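Local structure of endo-beta-1,4-glucanase (Bacillus licheniformis, 2JEN) at residues A[129-134]-A[243-248]; A[96-101]-A[150-155]; A[39-44]-A[65-70]; A[178-183]-A[202-207]. The protein hydrolyses the beta-1,4-glucan backbone of plant cell-wall xyloglucan and cellulose-type chains, as a family 12 glycoside hydrolase. The protein carries 1 engineered substitution. One frame throughout, in Å; residues are numbered along the deposited sequence. Where two conformers were deposited one is given.

Contact 1. Residues A[129-134]-A[243-248]; sequences NGTYNA and EVFGGT. With GLC (alpha-D-glucopyranose), chain C; XYS (alpha-D-xylopyranose), chain B; GLC (alpha-D-glucopyranose), chain D.
Asn129 is tied twice to Thr248: its backbone N donates to Thr248 O, and its side-chain OD1 accepts Thr248 N at 2.9 Å. CG sits between the backbone N and the carbonyl carbon (chi1 63°), which turns the amide oxygen to the other strand. Gly130 passes Gly247 so closely, CA to CA 4.2 Å, that a CB on either glycine would clash with the opposing backbone. Thr131 N donates to Gly246 O, while Thr131 O receives two donors, Phe245 N at 3.0 Å and Gly246 N at 3.2 Å, the latter on a lone pair in the carbonyl plane. This is a classic beta bulge, set where the chain turns a corner between strands 234-244 and 247-260, passing from one sheet of the family's beta-sandwich to the other. Thr131 CG2 packs on Phe245 CD1 (3.7 Å), and Thr131 O lies at the edge of that ring, one face of which carries the xylose. Tyr132 lays its CA against Glu243 O. Asn133 N donates to the same oxygen, and its amide embraces Glu243: OD1 accepts Glu243 N from above the carbonyl plane, and ND2 reaches the anti lone pair of Glu243 OE1 at 2.9 Å, amide and carboxylate only 24° apart. Losing this amide to an alanine is likely to leave Glu243 N and OE1 short of a partner and the carboxylate freer to rotate. Glu243 OE1 takes O3 of one glucose (chain C) at 2.6 Å and OE2 takes O6 of another (chain D) at 2.8 Å.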
# COMPACT_ATOMS: atom_id res chain seq x y z
N ASN A 129 8.00 -2.39 -19.44
CA ASN A 129 8.89 -3.46 -19.82
C ASN A 129 8.13 -4.76 -19.99
O ASN A 129 6.89 -4.75 -19.95
CB ASN A 129 10.07 -3.57 -18.86
CG ASN A 129 9.66 -3.90 -17.45
OD1 ASN A 129 8.61 -4.50 -17.21
ND2 ASN A 129 10.49 -3.49 -16.50
N GLY A 130 8.80 -5.88 -20.23
CA GLY A 130 8.13 -7.14 -20.38
C GLY A 130 7.43 -7.34 -21.71
O GLY A 130 7.94 -6.93 -22.77
N THR A 131 6.29 -8.00 -21.67
CA THR A 131 5.60 -8.56 -22.81
C THR A 131 4.14 -8.15 -22.73
O THR A 131 3.46 -8.49 -21.73
CB THR A 131 5.73 -10.09 -22.81
OG1 THR A 131 7.13 -10.43 -22.89
CG2 THR A 131 4.98 -10.70 -24.02
N TYR A 132 3.67 -7.46 -23.76
CA TYR A 132 2.33 -6.86 -23.74
C TYR A 132 1.97 -6.48 -25.16
O TYR A 132 2.81 -6.48 -26.05
CB TYR A 132 2.29 -5.63 -22.82
CG TYR A 132 3.27 -4.55 -23.18
CD1 TYR A 132 2.96 -3.58 -24.12
CD2 TYR A 132 4.55 -4.53 -22.63
CE1 TYR A 132 3.89 -2.62 -24.48
CE2 TYR A 132 5.47 -3.58 -22.98
CZ TYR A 132 5.15 -2.64 -23.91
OH TYR A 132 6.05 -1.65 -24.27
N ASN A 133 0.72 -6.09 -25.34
CA ASN A 133 0.27 -5.44 -26.58
C ASN A 133 -0.64 -4.26 -26.26
O ASN A 133 -0.91 -3.98 -25.07
CB ASN A 133 -0.43 -6.48 -27.48
CG ASN A 133 -1.67 -7.07 -26.91
OD1 ASN A 133 -2.42 -6.37 -26.21
ND2 ASN A 133 -1.94 -8.34 -27.24
N ALA A 134 -1.03 -3.52 -27.30
CA ALA A 134 -2.13 -2.59 -27.22
C ALA A 134 -3.06 -2.99 -28.36
O ALA A 134 -2.61 -3.03 -29.53
CB ALA A 134 -1.69 -1.15 -27.35
N GLU A 243 -3.26 -6.29 -23.42
CA GLU A 243 -3.06 -7.62 -22.84
C GLU A 243 -1.67 -7.64 -22.28
O GLU A 243 -0.70 -7.28 -22.96
CB GLU A 243 -3.18 -8.74 -23.87
CG GLU A 243 -4.57 -8.89 -24.47
CD GLU A 243 -4.70 -10.09 -25.38
OE1 GLU A 243 -4.02 -10.15 -26.40
OE2 GLU A 243 -5.49 -11.00 -25.05
N VAL A 244 -1.54 -8.02 -21.00
CA VAL A 244 -0.25 -8.07 -20.36
C VAL A 244 0.06 -9.52 -20.01
O VAL A 244 -0.75 -10.21 -19.39
CB VAL A 244 -0.17 -7.22 -19.08
CG1 VAL A 244 1.26 -7.34 -18.49
CG2 VAL A 244 -0.57 -5.76 -19.37
N PHE A 245 1.22 -9.99 -20.49
CA PHE A 245 1.74 -11.30 -20.23
C PHE A 245 2.70 -11.26 -19.04
O PHE A 245 2.70 -12.13 -18.17
CB PHE A 245 2.43 -11.83 -21.47
CG PHE A 245 1.54 -11.93 -22.67
CD1 PHE A 245 1.31 -10.81 -23.46
CD2 PHE A 245 0.93 -13.12 -23.00
CE1 PHE A 245 0.46 -10.89 -24.58
CE2 PHE A 245 0.11 -13.20 -24.15
CZ PHE A 245 -0.11 -12.08 -24.93
N GLY A 246 3.51 -10.21 -18.99
CA GLY A 246 4.38 -9.99 -17.84
C GLY A 246 5.03 -8.63 -17.91
O GLY A 246 5.12 -8.05 -19.00
N GLY A 247 5.50 -8.14 -16.78
CA GLY A 247 6.18 -6.86 -16.72
C GLY A 247 5.38 -5.78 -16.03
O GLY A 247 4.26 -6.00 -15.55
N THR A 248 5.97 -4.58 -16.01
CA THR A 248 5.40 -3.46 -15.32
C THR A 248 5.42 -2.25 -16.21
O THR A 248 6.34 -2.05 -17.01
CB THR A 248 6.26 -3.10 -14.08
OG1 THR A 248 6.64 -4.27 -13.35
CG2 THR A 248 5.53 -2.16 -13.17
C1 GLC C . -2.52 -15.44 -27.03
C2 GLC C . -2.85 -14.13 -27.72
C3 GLC C . -3.94 -13.38 -26.99
C4 GLC C . -5.14 -14.27 -26.65
C5 GLC C . -4.62 -15.58 -26.03
C6 GLC C . -5.78 -16.55 -25.79
O2 GLC C . -1.70 -13.33 -27.75
O3 GLC C . -4.37 -12.32 -27.81
O4 GLC C . -6.03 -13.56 -25.78
O5 GLC C . -3.72 -16.20 -26.91
O6 GLC C . -5.34 -17.59 -24.93
C1 XYS B . 3.07 -15.24 -27.31
C2 XYS B . 4.52 -15.61 -27.47
C3 XYS B . 5.21 -15.63 -26.12
C4 XYS B . 4.98 -14.30 -25.43
C5 XYS B . 3.49 -14.05 -25.38
O2 XYS B . 4.65 -16.88 -28.12
O3 XYS B . 6.59 -15.91 -26.26
O4 XYS B . 5.45 -14.40 -24.09
O5 XYS B . 2.91 -14.01 -26.68
C1 GLC D . -8.58 -12.49 -27.15
C2 GLC D . -9.27 -13.68 -26.48
C3 GLC D . -10.37 -13.16 -25.59
C4 GLC D . -9.75 -12.28 -24.52
C5 GLC D . -9.04 -11.14 -25.28
C6 GLC D . -8.50 -10.02 -24.39
O1 GLC D . -7.58 -12.88 -28.05
O2 GLC D . -9.90 -14.59 -27.35
O3 GLC D . -11.07 -14.32 -25.15
O4 GLC D . -10.75 -11.71 -23.70
O5 GLC D . -8.03 -11.70 -26.10
O6 GLC D . -7.63 -10.52 -23.39
O HOH W 1 4.29 -5.33 -19.21

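Contact 2. Residues A[96-101]-A[150-155]; sequences WHWTEG and SAPTDA. Engineered in segment 150-155: Ala155 (natural residue Glu). With GLC (alpha-D-glucopyranose), chain E; BGC (beta-D-glucopyranose), chain F; BGC (beta-D-glucopyranose), chain G.
The indole of Trp98 is sandwiched: two sugars of the bound chain lie over one face, with C1 of the glucose in chain F above the ring centre and C4 of the glucose in chain E nearer the rim, and Trp96 CH2 sits 3.4 Å above the plane of the opposite face. Pro152 CD comes obliquely to the far end of the same indole, 3.5 Å from Trp98 CZ2. Trp96 in turn has the backbone N of Trp98 over the centre of one face, while its six-membered ring meets the other segment obliquely, CZ2 lying 3.2 Å from Ser150 O and CH2 3.7 Å from Pro152 CG. Trp96 has its CG anti to the backbone N (chi1 169°), which brings that ring against 150-155, and its NE1 is bonded to Ser147 O. The proline crosses both indoles at about a right angle, so one small ring buttresses two large ones. The arrangement is an aromatic sugar platform of the glycan cleft, carried by the loop after strand 91-95 and backed by the approach to strand 154-163; no hydrogen bond joins the two segments, and the contact is one of shape. His97, with Trp98 CE3 over one face of its imidazole, uses its edge for the ligand: NE2 donates to O3 of the chain E glucose at 2.8 Å, while ND1 is paired with Glu239. Two sugars further along, O2 of the chain G glucose donates to Trp98 O at 2.9 Å.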
# COMPACT_ATOMS: atom_id res chain seq x y z
N TRP A 96 -21.05 -4.47 -24.82
CA TRP A 96 -21.21 -5.60 -23.93
C TRP A 96 -19.86 -6.13 -23.40
O TRP A 96 -18.86 -6.10 -24.10
CB TRP A 96 -21.97 -6.71 -24.69
CG TRP A 96 -22.03 -8.06 -24.07
CD1 TRP A 96 -23.05 -8.57 -23.33
CD2 TRP A 96 -21.07 -9.12 -24.21
NE1 TRP A 96 -22.77 -9.85 -22.96
CE2 TRP A 96 -21.56 -10.22 -23.48
CE3 TRP A 96 -19.82 -9.22 -24.83
CZ2 TRP A 96 -20.87 -11.43 -23.41
CZ3 TRP A 96 -19.11 -10.39 -24.73
CH2 TRP A 96 -19.64 -11.49 -24.03
N HIS A 97 -19.83 -6.68 -22.18
CA HIS A 97 -18.68 -7.48 -21.76
C HIS A 97 -19.11 -8.43 -20.65
O HIS A 97 -18.97 -8.14 -19.46
CB HIS A 97 -17.50 -6.64 -21.30
CG HIS A 97 -16.27 -7.47 -21.08
ND1 HIS A 97 -15.33 -7.65 -22.08
CD2 HIS A 97 -15.91 -8.27 -20.05
CE1 HIS A 97 -14.42 -8.51 -21.64
NE2 HIS A 97 -14.75 -8.90 -20.41
N TRP A 98 -19.70 -9.56 -21.03
CA TRP A 98 -20.30 -10.49 -20.07
C TRP A 98 -21.15 -9.72 -19.06
O TRP A 98 -21.07 -9.92 -17.85
CB TRP A 98 -19.23 -11.35 -19.42
CG TRP A 98 -18.75 -12.47 -20.33
CD1 TRP A 98 -19.25 -13.74 -20.37
CD2 TRP A 98 -17.71 -12.42 -21.31
NE1 TRP A 98 -18.58 -14.48 -21.30
CE2 TRP A 98 -17.64 -13.70 -21.90
CE3 TRP A 98 -16.85 -11.43 -21.76
CZ2 TRP A 98 -16.73 -14.00 -22.90
CZ3 TRP A 98 -15.98 -11.73 -22.77
CH2 TRP A 98 -15.93 -13.00 -23.33
N THR A 99 -21.98 -8.85 -19.60
CA THR A 99 -22.90 -8.02 -18.85
C THR A 99 -24.32 -8.31 -19.33
O THR A 99 -24.54 -8.87 -20.38
CB THR A 99 -22.59 -6.52 -19.06
OG1 THR A 99 -22.40 -6.22 -20.45
CG2 THR A 99 -21.37 -6.09 -18.27
N GLU A 100 -25.30 -7.91 -18.52
CA GLU A 100 -26.68 -7.97 -18.98
C GLU A 100 -26.92 -6.75 -19.85
O GLU A 100 -27.40 -5.70 -19.42
CB GLU A 100 -27.70 -8.05 -17.84
CG GLU A 100 -29.20 -8.06 -18.29
CD GLU A 100 -29.54 -8.90 -19.54
OE1 GLU A 100 -29.31 -10.12 -19.54
OE2 GLU A 100 -30.08 -8.34 -20.53
N GLY A 101 -26.59 -6.89 -21.12
CA GLY A 101 -26.75 -5.83 -22.05
C GLY A 101 -25.49 -5.05 -22.38
O GLY A 101 -24.39 -5.53 -22.23
N SER A 150 -23.60 -15.06 -22.11
CA SER A 150 -23.66 -15.33 -23.54
C SER A 150 -22.27 -15.44 -24.13
O SER A 150 -21.61 -14.43 -24.34
CB SER A 150 -24.44 -14.24 -24.28
OG SER A 150 -25.76 -14.06 -23.78
N ALA A 151 -21.83 -16.66 -24.47
CA ALA A 151 -20.50 -16.82 -25.05
C ALA A 151 -20.49 -16.24 -26.45
O ALA A 151 -21.38 -16.52 -27.25
CB ALA A 151 -20.11 -18.33 -25.13
N PRO A 152 -19.50 -15.39 -26.77
CA PRO A 152 -19.36 -14.89 -28.13
C PRO A 152 -19.14 -15.99 -29.15
O PRO A 152 -18.69 -17.10 -28.80
CB PRO A 152 -18.13 -13.99 -28.06
CG PRO A 152 -18.06 -13.58 -26.64
CD PRO A 152 -18.50 -14.78 -25.87
N THR A 153 -19.41 -15.65 -30.40
CA THR A 153 -19.09 -16.53 -31.50
C THR A 153 -17.75 -16.21 -32.16
O THR A 153 -17.10 -17.09 -32.76
CB THR A 153 -20.20 -16.49 -32.59
OG1 THR A 153 -20.37 -15.14 -33.01
CG2 THR A 153 -21.50 -17.03 -32.03
N ASP A 154 -17.31 -14.96 -32.08
CA ASP A 154 -16.11 -14.50 -32.73
C ASP A 154 -15.53 -13.32 -31.97
O ASP A 154 -16.26 -12.53 -31.38
CB ASP A 154 -16.40 -13.99 -34.15
CG ASP A 154 -17.13 -14.99 -35.04
OD1 ASP A 154 -18.37 -15.05 -34.96
OD2 ASP A 154 -16.46 -15.72 -35.80
N ALA A 155 -14.22 -13.23 -32.05
CA ALA A 155 -13.44 -12.10 -31.60
C ALA A 155 -12.58 -11.61 -32.74
O ALA A 155 -11.95 -12.42 -33.44
CB ALA A 155 -12.54 -12.47 -30.43
C1 GLC E . -11.06 -12.40 -22.48
C2 GLC E . -11.97 -11.46 -21.71
C3 GLC E . -12.36 -12.05 -20.39
C4 GLC E . -12.99 -13.42 -20.65
C5 GLC E . -11.99 -14.30 -21.42
C6 GLC E . -12.67 -15.62 -21.80
O2 GLC E . -11.40 -10.16 -21.53
O3 GLC E . -13.20 -11.12 -19.68
O4 GLC E . -13.31 -14.09 -19.47
O5 GLC E . -11.69 -13.67 -22.65
O6 GLC E . -12.14 -16.70 -21.06
C2 BGC F . -15.25 -15.21 -18.48
C3 BGC F . -16.64 -14.87 -17.95
C4 BGC F . -16.63 -13.66 -17.03
C5 BGC F . -15.91 -12.49 -17.68
C6 BGC F . -15.65 -11.29 -16.74
C1 BGC F . -14.68 -13.96 -19.09
O2 BGC F . -15.26 -16.22 -19.49
O3 BGC F . -17.18 -15.97 -17.22
O4 BGC F . -17.97 -13.25 -16.85
O5 BGC F . -14.67 -12.94 -18.15
O6 BGC F . -15.04 -11.69 -15.49
C2 BGC G . -19.72 -12.39 -15.48
C3 BGC G . -20.41 -12.49 -14.12
C4 BGC G . -20.64 -13.95 -13.73
C5 BGC G . -19.33 -14.71 -13.81
C6 BGC G . -19.49 -16.18 -13.40
C1 BGC G . -18.49 -13.29 -15.51
O2 BGC G . -19.37 -11.03 -15.76
O3 BGC G . -21.66 -11.84 -14.16
O4 BGC G . -21.18 -13.99 -12.42
O5 BGC G . -18.83 -14.62 -15.14
O6 BGC G . -19.94 -16.96 -14.48

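Contact 3. Residues A[39-44]-A[65-70]; sequences LYFKNK and IYHNSD. With GOL (glycerol), chain H; SO4 (sulfate ion), chain I; SO4 (sulfate ion), chain J.
Strands 39-41 and 65-67 run in nearly the same direction, 30° apart, but with their axes 8.2 Å from one another they do not pair as neighbours in a sheet; they belong to the two different sheets of the beta-sandwich and meet through their side chains. Leu39 and Ile65 fill the inner end, sliding past each other in opposite directions with Leu39 CG 3.8 Å from Ile65 CD1, while Leu39 CD1 rests on the backbone at Ile65 O. Further along, Phe41 CB approaches His67 NE2 at 3.6 Å, and the two rings lie obliquely with planes 35° apart. The imidazole is held by a carboxylate three residues on, past the corner at Asn68: His67 NE2 donates to Asp70 OD1 at 2.8 Å, in the ring plane and on the anti lone pair of the carboxylate, while ND1 is bonded to a glycerol, probably from the crystallisation liquor. With an alanine for His67, a gap is likely to open beside Phe41 and Asp70 OD1 to lose its ring N-H. At the outer end Lys42, in the conformer described, one of two deposited, forms a salt bridge, its chain bent at chi2 and chi3 (both 78°) to bring NZ to 2.9 Å from Asp70 OD2, above the carboxylate plane. Asp70 is thus gripped at both oxygens, by a histidine of its own segment and a lysine of the other. Its negative charge may favour a protonated His67, although Lys42 offsets part of it. The apolar seam thereby ends in a polar cluster.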
# COMPACT_ATOMS: atom_id res chain seq x y z
N LEU A 39 -14.71 2.30 -14.10
CA LEU A 39 -14.83 3.74 -14.11
C LEU A 39 -15.56 4.18 -15.36
O LEU A 39 -15.01 4.22 -16.47
CB LEU A 39 -13.48 4.46 -14.02
CG LEU A 39 -12.69 4.23 -12.72
CD1 LEU A 39 -11.30 4.82 -12.79
CD2 LEU A 39 -13.45 4.81 -11.51
N TYR A 40 -16.83 4.55 -15.20
CA TYR A 40 -17.65 4.96 -16.33
C TYR A 40 -17.31 6.38 -16.74
O TYR A 40 -16.93 7.22 -15.92
CB TYR A 40 -19.13 4.90 -15.96
CG TYR A 40 -19.65 3.50 -15.73
CD1 TYR A 40 -19.58 2.92 -14.49
CD2 TYR A 40 -20.16 2.73 -16.78
CE1 TYR A 40 -20.02 1.64 -14.25
CE2 TYR A 40 -20.60 1.42 -16.56
CZ TYR A 40 -20.52 0.88 -15.29
OH TYR A 40 -20.96 -0.40 -15.05
N PHE A 41 -17.50 6.68 -18.02
CA PHE A 41 -17.33 8.05 -18.51
C PHE A 41 -18.14 8.24 -19.77
O PHE A 41 -18.71 7.29 -20.30
CB PHE A 41 -15.86 8.44 -18.67
CG PHE A 41 -15.09 7.67 -19.71
CD1 PHE A 41 -14.61 6.39 -19.48
CD2 PHE A 41 -14.79 8.24 -20.93
CE1 PHE A 41 -13.88 5.74 -20.44
CE2 PHE A 41 -14.03 7.58 -21.89
CZ PHE A 41 -13.61 6.34 -21.65
N LYS A 42 -18.29 9.51 -20.17
CA LYS A 42 -19.11 9.86 -21.34
C LYS A 42 -20.55 9.40 -21.18
O LYS A 42 -21.08 8.66 -22.02
CB LYS A 42 -18.49 9.32 -22.64
CG LYS A 42 -18.99 9.99 -23.92
CD LYS A 42 -18.27 11.37 -24.10
CE LYS A 42 -16.82 11.20 -24.65
NZ LYS A 42 -15.86 12.36 -24.40
N ASN A 43 -21.21 9.83 -20.10
CA ASN A 43 -22.60 9.46 -19.84
C ASN A 43 -22.79 7.95 -19.86
O ASN A 43 -23.80 7.43 -20.34
CB ASN A 43 -23.53 10.18 -20.84
CG ASN A 43 -24.99 10.15 -20.42
OD1 ASN A 43 -25.88 10.17 -21.29
ND2 ASN A 43 -25.26 10.07 -19.13
N LYS A 44 -21.82 7.24 -19.28
CA LYS A 44 -21.82 5.80 -19.16
C LYS A 44 -21.83 5.06 -20.52
O LYS A 44 -22.11 3.88 -20.55
CB LYS A 44 -22.88 5.24 -18.23
CG LYS A 44 -22.83 5.75 -16.81
CD LYS A 44 -23.83 5.10 -15.90
CE LYS A 44 -23.52 3.68 -15.51
NZ LYS A 44 -24.52 3.05 -14.58
N ILE A 65 -6.68 1.33 -12.58
CA ILE A 65 -7.28 2.10 -13.65
C ILE A 65 -7.51 3.53 -13.18
O ILE A 65 -7.79 3.75 -12.02
CB ILE A 65 -8.58 1.46 -14.18
CG1 ILE A 65 -9.64 1.24 -13.09
CG2 ILE A 65 -8.24 0.16 -14.93
CD1 ILE A 65 -11.05 0.91 -13.60
N TYR A 66 -7.36 4.52 -14.07
CA TYR A 66 -7.61 5.91 -13.69
C TYR A 66 -8.24 6.72 -14.79
O TYR A 66 -8.06 6.46 -15.98
CB TYR A 66 -6.31 6.59 -13.23
CG TYR A 66 -5.32 6.93 -14.34
CD1 TYR A 66 -4.36 6.04 -14.78
CD2 TYR A 66 -5.36 8.17 -14.93
CE1 TYR A 66 -3.47 6.38 -15.76
CE2 TYR A 66 -4.47 8.53 -15.93
CZ TYR A 66 -3.54 7.62 -16.35
OH TYR A 66 -2.58 8.01 -17.29
N HIS A 67 -8.99 7.73 -14.35
CA HIS A 67 -9.61 8.70 -15.24
C HIS A 67 -9.45 10.06 -14.65
O HIS A 67 -10.02 10.32 -13.59
CB HIS A 67 -11.11 8.36 -15.41
CG HIS A 67 -11.87 9.29 -16.30
ND1 HIS A 67 -12.47 10.44 -15.82
CD2 HIS A 67 -12.15 9.24 -17.62
CE1 HIS A 67 -13.06 11.06 -16.83
NE2 HIS A 67 -12.90 10.35 -17.93
N ASN A 68 -8.68 10.92 -15.29
CA ASN A 68 -8.59 12.33 -14.91
C ASN A 68 -9.58 13.18 -15.72
O ASN A 68 -10.24 14.05 -15.17
CB ASN A 68 -7.17 12.86 -15.07
CG ASN A 68 -6.15 12.12 -14.25
OD1 ASN A 68 -6.47 11.64 -13.14
ND2 ASN A 68 -4.94 12.00 -14.77
N SER A 69 -9.63 12.92 -17.01
CA SER A 69 -10.63 13.49 -17.91
C SER A 69 -10.83 12.51 -19.06
O SER A 69 -10.06 11.55 -19.21
CB SER A 69 -10.15 14.82 -18.48
OG SER A 69 -9.16 14.60 -19.46
N ASP A 70 -11.74 12.85 -19.97
CA ASP A 70 -11.94 12.01 -21.13
C ASP A 70 -10.78 12.04 -22.13
O ASP A 70 -10.78 11.26 -23.11
CB ASP A 70 -13.24 12.38 -21.83
CG ASP A 70 -14.48 12.18 -21.00
OD1 ASP A 70 -14.47 11.58 -19.91
OD2 ASP A 70 -15.55 12.66 -21.49
C1 GOL H . -14.17 8.67 -13.46
O1 GOL H . -13.77 10.01 -13.35
C2 GOL H . -15.63 8.46 -13.13
O2 GOL H . -16.02 7.13 -13.40
C3 GOL H . -15.84 8.68 -11.62
O3 GOL H . -17.23 8.68 -11.30
S SO4 I . -20.35 12.94 -18.77
O1 SO4 I . -19.91 12.86 -20.17
O2 SO4 I . -19.38 13.70 -17.97
O3 SO4 I . -21.62 13.66 -18.75
O4 SO4 I . -20.51 11.68 -18.12
S SO4 J . -26.80 5.90 -13.45
O1 SO4 J . -27.83 6.22 -12.46
O2 SO4 J . -26.28 4.55 -13.23
O3 SO4 J . -27.43 5.94 -14.77
O4 SO4 J . -25.67 6.78 -13.44
O HOH W 2 -16.92 11.65 -18.64

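Contact 4. Residues A[178-183]-A[202-207]; sequences GGHSWK and FIRTAN
The beta hairpin of strands 180-192 and 195-204 has its open end here, where Trp182 faces Arg204 as an antiparallel non-hydrogen-bonded pair and Lys183 faces Ile203 as a hydrogen-bonded one. Lys183 N donates to Ile203 O at 2.8 Å and Ile203 N donates to Lys183 O, while beyond the last pair Thr205 N still reaches Ser181 O at 3.0 Å. Trp182 spreads its indole along the partner strand, CZ3 lying 3.6 Å from Arg204 CB, with Arg204 CG over one face toward the rim and Phe202 CB at CE3. In the fold this indole lies against strand 154-163, which pairs with 195-204 in the mixed sheet, and meets Phe218 of helix 215-225 edge-to-face. Arg204 runs fully extended from CG to NE, its CG anti to the backbone N (chi1 -159°), and so reaches His180 near the start of the other strand. Its NE donates almost straight to His180 ND1 at 2.8 Å, within both the imidazole and the guanidinium planes, although those planes stand 73° apart. Arg204 NH1 donates to Ala206 O at 2.9 Å, from above that carbonyl plane. On the other face of the strands Lys183 CE packs on Ile203 CG2 (3.7 Å).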
# COMPACT_ATOMS: atom_id res chain seq x y z
N GLY A 178 -7.52 0.08 -44.36
CA GLY A 178 -7.67 1.36 -43.66
C GLY A 178 -6.43 2.23 -43.69
O GLY A 178 -6.27 3.15 -42.85
N GLY A 179 -5.53 1.97 -44.65
CA GLY A 179 -4.28 2.71 -44.73
C GLY A 179 -3.11 2.21 -43.89
O GLY A 179 -2.08 2.90 -43.76
N HIS A 180 -3.29 1.03 -43.29
CA HIS A 180 -2.27 0.38 -42.47
C HIS A 180 -2.05 -1.04 -43.00
O HIS A 180 -2.97 -1.65 -43.54
CB HIS A 180 -2.74 0.27 -41.01
CG HIS A 180 -3.06 1.57 -40.34
ND1 HIS A 180 -2.19 2.17 -39.46
CD2 HIS A 180 -4.14 2.38 -40.41
CE1 HIS A 180 -2.74 3.29 -39.00
NE2 HIS A 180 -3.92 3.44 -39.56
N SER A 181 -0.85 -1.56 -42.77
CA SER A 181 -0.55 -2.96 -43.07
C SER A 181 -0.65 -3.82 -41.82
O SER A 181 -0.10 -3.47 -40.77
CB SER A 181 0.85 -3.10 -43.63
OG SER A 181 0.87 -2.41 -44.89
N TRP A 182 -1.27 -4.99 -41.96
CA TRP A 182 -1.60 -5.89 -40.86
C TRP A 182 -1.21 -7.31 -41.21
O TRP A 182 -1.56 -7.82 -42.28
CB TRP A 182 -3.11 -5.90 -40.61
CG TRP A 182 -3.73 -4.53 -40.48
CD1 TRP A 182 -4.34 -3.85 -41.46
CD2 TRP A 182 -3.79 -3.70 -39.33
NE1 TRP A 182 -4.76 -2.64 -41.03
CE2 TRP A 182 -4.45 -2.52 -39.70
CE3 TRP A 182 -3.34 -3.84 -38.00
CZ2 TRP A 182 -4.65 -1.46 -38.80
CZ3 TRP A 182 -3.54 -2.80 -37.12
CH2 TRP A 182 -4.21 -1.64 -37.50
N LYS A 183 -0.56 -7.99 -40.28
CA LYS A 183 -0.41 -9.45 -40.36
C LYS A 183 -1.68 -10.08 -39.79
O LYS A 183 -2.09 -9.75 -38.69
CB LYS A 183 0.81 -9.91 -39.56
CG LYS A 183 2.09 -9.31 -40.06
CD LYS A 183 3.24 -9.61 -39.10
CE LYS A 183 3.18 -8.69 -37.79
NZ LYS A 183 4.41 -8.82 -36.91
N PHE A 202 -5.36 -8.96 -36.28
CA PHE A 202 -4.68 -8.08 -37.21
C PHE A 202 -3.58 -7.34 -36.45
O PHE A 202 -3.88 -6.57 -35.56
CB PHE A 202 -5.67 -7.05 -37.77
CG PHE A 202 -6.78 -7.64 -38.57
CD1 PHE A 202 -7.90 -8.21 -37.94
CD2 PHE A 202 -6.72 -7.69 -39.97
CE1 PHE A 202 -8.91 -8.80 -38.68
CE2 PHE A 202 -7.76 -8.26 -40.69
CZ PHE A 202 -8.84 -8.82 -40.09
N ILE A 203 -2.32 -7.66 -36.76
CA ILE A 203 -1.18 -7.09 -36.04
C ILE A 203 -0.45 -6.10 -36.92
O ILE A 203 0.08 -6.46 -37.98
CB ILE A 203 -0.22 -8.17 -35.50
CG1 ILE A 203 -0.96 -9.01 -34.45
CG2 ILE A 203 1.09 -7.54 -34.90
CD1 ILE A 203 -0.16 -10.10 -33.83
N ARG A 204 -0.44 -4.85 -36.54
CA ARG A 204 0.18 -3.84 -37.40
C ARG A 204 1.61 -4.19 -37.63
O ARG A 204 2.28 -4.66 -36.75
CB ARG A 204 0.02 -2.43 -36.81
CG ARG A 204 0.17 -1.34 -37.85
CD ARG A 204 -0.06 0.02 -37.21
NE ARG A 204 0.06 1.13 -38.18
CZ ARG A 204 1.19 1.78 -38.46
NH1 ARG A 204 2.34 1.50 -37.90
NH2 ARG A 204 1.14 2.77 -39.37
N THR A 205 2.13 -3.97 -38.86
CA THR A 205 3.48 -4.44 -39.16
C THR A 205 4.56 -3.66 -38.43
O THR A 205 5.66 -4.19 -38.23
CB THR A 205 3.78 -4.44 -40.67
OG1 THR A 205 3.53 -3.15 -41.19
CG2 THR A 205 2.87 -5.45 -41.39
N ALA A 206 4.21 -2.46 -37.94
CA ALA A 206 5.05 -1.69 -37.02
C ALA A 206 4.10 -1.08 -36.00
O ALA A 206 2.95 -0.85 -36.30
CB ALA A 206 5.82 -0.59 -37.76
N ASN A 207 4.61 -0.81 -34.80
CA ASN A 207 3.77 -0.23 -33.76
C ASN A 207 3.38 1.19 -34.12
O ASN A 207 4.15 1.91 -34.78
CB ASN A 207 4.49 -0.25 -32.44
CG ASN A 207 4.75 -1.65 -31.92
OD1 ASN A 207 4.12 -2.63 -32.35
ND2 ASN A 207 5.71 -1.75 -30.98
O HOH W 3 0.02 3.28 -42.09
O HOH W 4 5.89 -6.93 -38.63

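How the contacts relate
Contacts 1 and 2 both line the glycan cleft but from opposite sides of the chain's centre, about 25 Å apart between centres and about 9 Å at their nearest atoms; the bound sugars span the gap. They are linked through strands 131-141 and 154-163, neighbours in the mixed sheet, and contact 2 also carries the engineered Ala155. Contact 4 belongs to the next strand pairing of that sheet: Phe202 and Arg204 hydrogen-bond through their backbones to strand 154-163, and Ile203 comes within about 7 Å of a glucose. Contact 3 joins the two sheets, with Ile65 about 10 Å from a xylose; its nearest atoms are about 7 Å from contact 2 but about 19 Å from contact 4.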